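Local coordinates for protein tricorn protease (Thermoplasma acidophilum, PDB 1K32) that cuts peptides as a large hexameric serine protease, probably acting on oligopeptides released by the proteasome, at residues G927-A931 with A1028-L1033; Y844-S849 with I1022-D1027. All coordinates share one frame; numbering follows the deposited sequence.

Contact 1. Residues G927-A931 with A1028-L1033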
# COMPACT_ATOMS: atom_id res chain seq x y z
N GLY A 927 -3.68 62.56 -22.42
CA GLY A 927 -3.62 64.01 -22.38
C GLY A 927 -3.08 64.69 -21.13
O GLY A 927 -2.07 64.28 -20.54
N LYS A 928 -3.77 65.76 -20.73
CA LYS A 928 -3.41 66.57 -19.58
C LYS A 928 -3.70 65.89 -18.25
O LYS A 928 -4.71 65.23 -18.08
CB LYS A 928 -4.16 67.91 -19.64
CG LYS A 928 -3.84 68.76 -20.86
CD LYS A 928 -2.37 69.14 -20.87
CE LYS A 928 -1.99 69.90 -22.13
NZ LYS A 928 -0.54 70.27 -22.10
N ILE A 929 -2.80 66.09 -17.30
CA ILE A 929 -2.96 65.49 -16.00
C ILE A 929 -3.04 66.56 -14.92
O ILE A 929 -2.48 67.64 -15.06
CB ILE A 929 -1.77 64.58 -15.67
CG1 ILE A 929 -1.52 63.61 -16.83
CG2 ILE A 929 -2.07 63.80 -14.39
CD1 ILE A 929 -0.28 62.77 -16.66
N ILE A 930 -3.76 66.24 -13.85
CA ILE A 930 -3.90 67.14 -12.72
C ILE A 930 -3.92 66.27 -11.47
O ILE A 930 -4.53 65.20 -11.46
CB ILE A 930 -5.20 67.99 -12.82
CG1 ILE A 930 -5.11 69.16 -11.84
CG2 ILE A 930 -6.43 67.13 -12.55
CD1 ILE A 930 -5.85 70.41 -12.32
N ALA A 931 -3.23 66.71 -10.42
CA ALA A 931 -3.18 65.94 -9.20
C ALA A 931 -3.87 66.61 -8.04
O ALA A 931 -3.89 67.84 -7.92
CB ALA A 931 -1.72 65.63 -8.83
N ALA A 1028 -10.57 72.84 -13.77
CA ALA A 1028 -9.26 73.27 -14.23
C ALA A 1028 -8.86 72.52 -15.50
O ALA A 1028 -8.34 73.12 -16.45
CB ALA A 1028 -8.21 73.06 -13.13
N LEU A 1029 -9.11 71.22 -15.52
CA LEU A 1029 -8.78 70.42 -16.69
C LEU A 1029 -9.68 70.76 -17.87
O LEU A 1029 -9.22 70.82 -19.01
CB LEU A 1029 -8.87 68.92 -16.38
CG LEU A 1029 -7.60 68.29 -15.79
CD1 LEU A 1029 -7.83 66.81 -15.58
CD2 LEU A 1029 -6.42 68.52 -16.73
N ILE A 1030 -10.97 70.97 -17.60
CA ILE A 1030 -11.90 71.32 -18.67
C ILE A 1030 -11.39 72.59 -19.37
O ILE A 1030 -11.44 72.70 -20.60
CB ILE A 1030 -13.32 71.57 -18.12
CG1 ILE A 1030 -13.91 70.26 -17.60
CG2 ILE A 1030 -14.22 72.14 -19.21
CD1 ILE A 1030 -15.30 70.41 -16.99
N GLU A 1031 -10.88 73.53 -18.57
CA GLU A 1031 -10.34 74.78 -19.10
C GLU A 1031 -9.09 74.50 -19.94
O GLU A 1031 -9.00 74.90 -21.09
CB GLU A 1031 -10.00 75.74 -17.96
N GLU A 1032 -8.12 73.81 -19.34
CA GLU A 1032 -6.88 73.48 -20.05
C GLU A 1032 -7.18 72.72 -21.34
O GLU A 1032 -6.49 72.90 -22.34
CB GLU A 1032 -5.97 72.64 -19.16
CG GLU A 1032 -5.42 73.38 -17.97
CD GLU A 1032 -4.44 72.55 -17.17
OE1 GLU A 1032 -3.50 72.00 -17.79
OE2 GLU A 1032 -4.60 72.45 -15.93
N LEU A 1033 -8.21 71.88 -21.30
CA LEU A 1033 -8.61 71.08 -22.45
C LEU A 1033 -9.34 71.87 -23.53
O LEU A 1033 -9.75 71.30 -24.54
CB LEU A 1033 -9.47 69.91 -21.99
CG LEU A 1033 -8.74 68.62 -21.59
CD1 LEU A 1033 -7.56 68.94 -20.69
CD2 LEU A 1033 -9.71 67.69 -20.89
O HOH W 1 -2.58 70.08 -14.76

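Contact 2. Residues Y844-S849 with I1022-D1027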
# COMPACT_ATOMS: atom_id res chain seq x y z
N TYR A 844 -18.61 60.51 -10.99
CA TYR A 844 -18.80 61.95 -10.87
C TYR A 844 -17.92 62.70 -11.87
O TYR A 844 -18.37 63.63 -12.52
CB TYR A 844 -18.47 62.41 -9.46
CG TYR A 844 -18.71 63.88 -9.21
CD1 TYR A 844 -20.01 64.39 -9.11
CD2 TYR A 844 -17.64 64.77 -9.07
CE1 TYR A 844 -20.24 65.75 -8.89
CE2 TYR A 844 -17.85 66.13 -8.84
CZ TYR A 844 -19.15 66.61 -8.75
OH TYR A 844 -19.37 67.96 -8.54
N VAL A 845 -16.66 62.29 -11.99
CA VAL A 845 -15.76 62.97 -12.91
C VAL A 845 -16.18 62.74 -14.37
O VAL A 845 -16.11 63.66 -15.18
CB VAL A 845 -14.30 62.49 -12.72
CG1 VAL A 845 -13.42 63.06 -13.83
CG2 VAL A 845 -13.78 62.96 -11.38
N HIS A 846 -16.58 61.52 -14.70
CA HIS A 846 -17.01 61.22 -16.07
C HIS A 846 -18.19 62.11 -16.43
O HIS A 846 -18.20 62.77 -17.48
CB HIS A 846 -17.45 59.76 -16.22
CG HIS A 846 -16.33 58.78 -16.14
ND1 HIS A 846 -15.00 59.13 -16.26
CD2 HIS A 846 -16.34 57.44 -15.94
CE1 HIS A 846 -14.25 58.06 -16.14
NE2 HIS A 846 -15.04 57.01 -15.95
N GLU A 847 -19.18 62.12 -15.54
CA GLU A 847 -20.39 62.91 -15.73
C GLU A 847 -20.16 64.42 -15.82
O GLU A 847 -20.59 65.04 -16.79
CB GLU A 847 -21.38 62.62 -14.61
CG GLU A 847 -21.87 61.19 -14.59
CD GLU A 847 -22.48 60.80 -13.26
OE1 GLU A 847 -23.11 59.72 -13.20
OE2 GLU A 847 -22.32 61.56 -12.27
N ARG A 848 -19.49 65.00 -14.83
CA ARG A 848 -19.25 66.45 -14.85
C ARG A 848 -18.34 66.89 -15.99
O ARG A 848 -18.43 68.03 -16.43
CB ARG A 848 -18.67 66.91 -13.50
CG ARG A 848 -18.53 68.44 -13.33
CD ARG A 848 -17.90 68.76 -11.97
NE ARG A 848 -17.62 70.17 -11.74
CZ ARG A 848 -18.47 71.04 -11.20
NH1 ARG A 848 -18.11 72.31 -11.03
NH2 ARG A 848 -19.68 70.66 -10.82
N SER A 849 -17.46 66.01 -16.46
CA SER A 849 -16.54 66.37 -17.54
C SER A 849 -17.15 65.98 -18.88
O SER A 849 -16.56 66.23 -19.94
CB SER A 849 -15.18 65.68 -17.38
OG SER A 849 -15.29 64.30 -17.70
N ILE A 1022 -12.21 68.23 -5.80
CA ILE A 1022 -12.42 67.48 -7.03
C ILE A 1022 -13.09 68.36 -8.09
O ILE A 1022 -12.79 68.24 -9.29
CB ILE A 1022 -13.25 66.21 -6.77
CG1 ILE A 1022 -12.96 65.19 -7.87
CG2 ILE A 1022 -14.74 66.55 -6.68
CD1 ILE A 1022 -13.33 63.75 -7.51
N ASP A 1023 -13.99 69.24 -7.66
CA ASP A 1023 -14.66 70.16 -8.58
C ASP A 1023 -13.65 71.09 -9.26
O ASP A 1023 -13.69 71.29 -10.47
CB ASP A 1023 -15.69 71.01 -7.84
CG ASP A 1023 -17.00 70.28 -7.64
OD1 ASP A 1023 -17.79 70.73 -6.79
OD2 ASP A 1023 -17.23 69.28 -8.34
N TYR A 1024 -12.75 71.67 -8.47
CA TYR A 1024 -11.75 72.56 -9.04
C TYR A 1024 -10.86 71.82 -10.04
O TYR A 1024 -10.57 72.33 -11.12
CB TYR A 1024 -10.85 73.17 -7.96
CG TYR A 1024 -9.89 74.19 -8.51
CD1 TYR A 1024 -10.29 75.52 -8.72
CD2 TYR A 1024 -8.60 73.82 -8.91
CE1 TYR A 1024 -9.42 76.45 -9.29
CE2 TYR A 1024 -7.73 74.74 -9.49
CZ TYR A 1024 -8.15 76.05 -9.68
OH TYR A 1024 -7.30 76.97 -10.26
N ALA A 1025 -10.43 70.61 -9.67
CA ALA A 1025 -9.58 69.80 -10.54
C ALA A 1025 -10.29 69.52 -11.86
O ALA A 1025 -9.67 69.58 -12.92
CB ALA A 1025 -9.20 68.47 -9.84
N ILE A 1026 -11.57 69.19 -11.77
CA ILE A 1026 -12.35 68.93 -12.97
C ILE A 1026 -12.46 70.20 -13.83
O ILE A 1026 -12.18 70.18 -15.03
CB ILE A 1026 -13.77 68.44 -12.62
CG1 ILE A 1026 -13.71 67.03 -12.02
CG2 ILE A 1026 -14.65 68.44 -13.87
CD1 ILE A 1026 -15.00 66.56 -11.41
N ASP A 1027 -12.84 71.30 -13.20
CA ASP A 1027 -12.98 72.56 -13.92
C ASP A 1027 -11.66 73.04 -14.51
O ASP A 1027 -11.63 73.57 -15.63
CB ASP A 1027 -13.56 73.62 -13.00
CG ASP A 1027 -14.98 73.29 -12.57
OD1 ASP A 1027 -15.44 73.83 -11.54
OD2 ASP A 1027 -15.64 72.49 -13.27

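Contact 1. Residues G927-A931 with A1028-L1033
Leu1029 lies over the strand 928-931 and spans two of its residues with its two methyl branches. CD1 presses on the CG2 methyl of Ile930 at 3.4 Å, a close carbon-carbon contact, while CD2 reaches CB of Lys928 at 3.7 Å. Ile930 and Leu1029 lie side by side, pointing opposite ways, and the other branch of Ile930, with CG1 anti to the backbone N (chi1 -165°), carries CD1 to within 3.6 Å of Ala1028 CB. One turn on, Leu1033 CD1 packs 3.7 Å from CB of Lys928, whose chain bends at chi2 and leads its amine away from the helix. Near the exposed margin a water makes a short contact with Ile929 O (2.5 Å) and a weak one with Glu1032 OE2. With Leu1029 cut back to an alanine, the Ile930 CG2 methyl would probably lose its main partner on the helix and a gap open beside Lys928 CB. Farther out, Leu1029 and Ile930 both touch Ile883 of the adjacent strand, and Ile929, pointing away, meets Phe948 of helix 940-950 beneath the sheet. Helix 1028-1032 runs nearly antiparallel to strand 928-931 (158°), consistent with the parallel-sheet core, helices on both faces, of the S41 peptidase domain, a ClpP/crotonase clan member.

Contact 2. Residues Y844-S849 with I1022-D1027
Two helices on the same face of the parallel sheet of the S41 peptidase core meet here: the last turn of helix 830-848 (844-848) crosses residues 1022-1027 of helix 1020-1032 at -44°, with an apolar layer near the sheet and a charged one farther out. Ile1026 lies at the middle of the apolar layer: its CD1 methyl sits 3.8 Å from Val845 CG2 and also touches Tyr844 CE2 and the aliphatic CD of Arg848. Ile1022 extends this layer, placing CG2 by CE2 of Tyr844 and CD1 by Val845 CG2. Val845 and Ile1026 also rest on Ile883 of the sheet. Tyr844 holds its CG anti to the backbone N, which sends the ring across to Asp1023; there OH donates to OD2 at 2.5 Å, a short bond using the syn lone pair. The same oxygen lies over one face of the Arg848 guanidinium, 3.5 Å from NE; the two planes stack 24° apart, and the attraction is electrostatic rather than a directed bond. Arg848 instead directs NH1 in plane to the syn lone pair of Asp1027 OD1 (3.1 Å, 161°), with weak bonds from NE and NH1 to OD2. One arginine thus faces two carboxylates one helical turn apart, one at its edge and one over its face. Its charge probably offsets their mutual repulsion, and the tyrosine bond probably holds Asp1023 OD2 in place.

How the contacts relate
Both contacts use helix 1020-1032, contact 2 its earlier turns and contact 1 its last ones, and their centres lie 10 Å apart. Along the chain the segments alternate: 844-849 comes first, then 927-931, then 1022-1027 and 1028-1033. The C-terminal helix therefore packs against a strand of the parallel sheet and against the helix that leads into strand 853-857, outermost in that sheet within this chain. The two contacts touch directly, Ile930 CD1 lying 4.0 Å from Ala1025 O, and Ile883 of strand 881-885 packs against side chains from both. Together they tie the end of the modelled chain to the peptidase core through residues far apart in sequence.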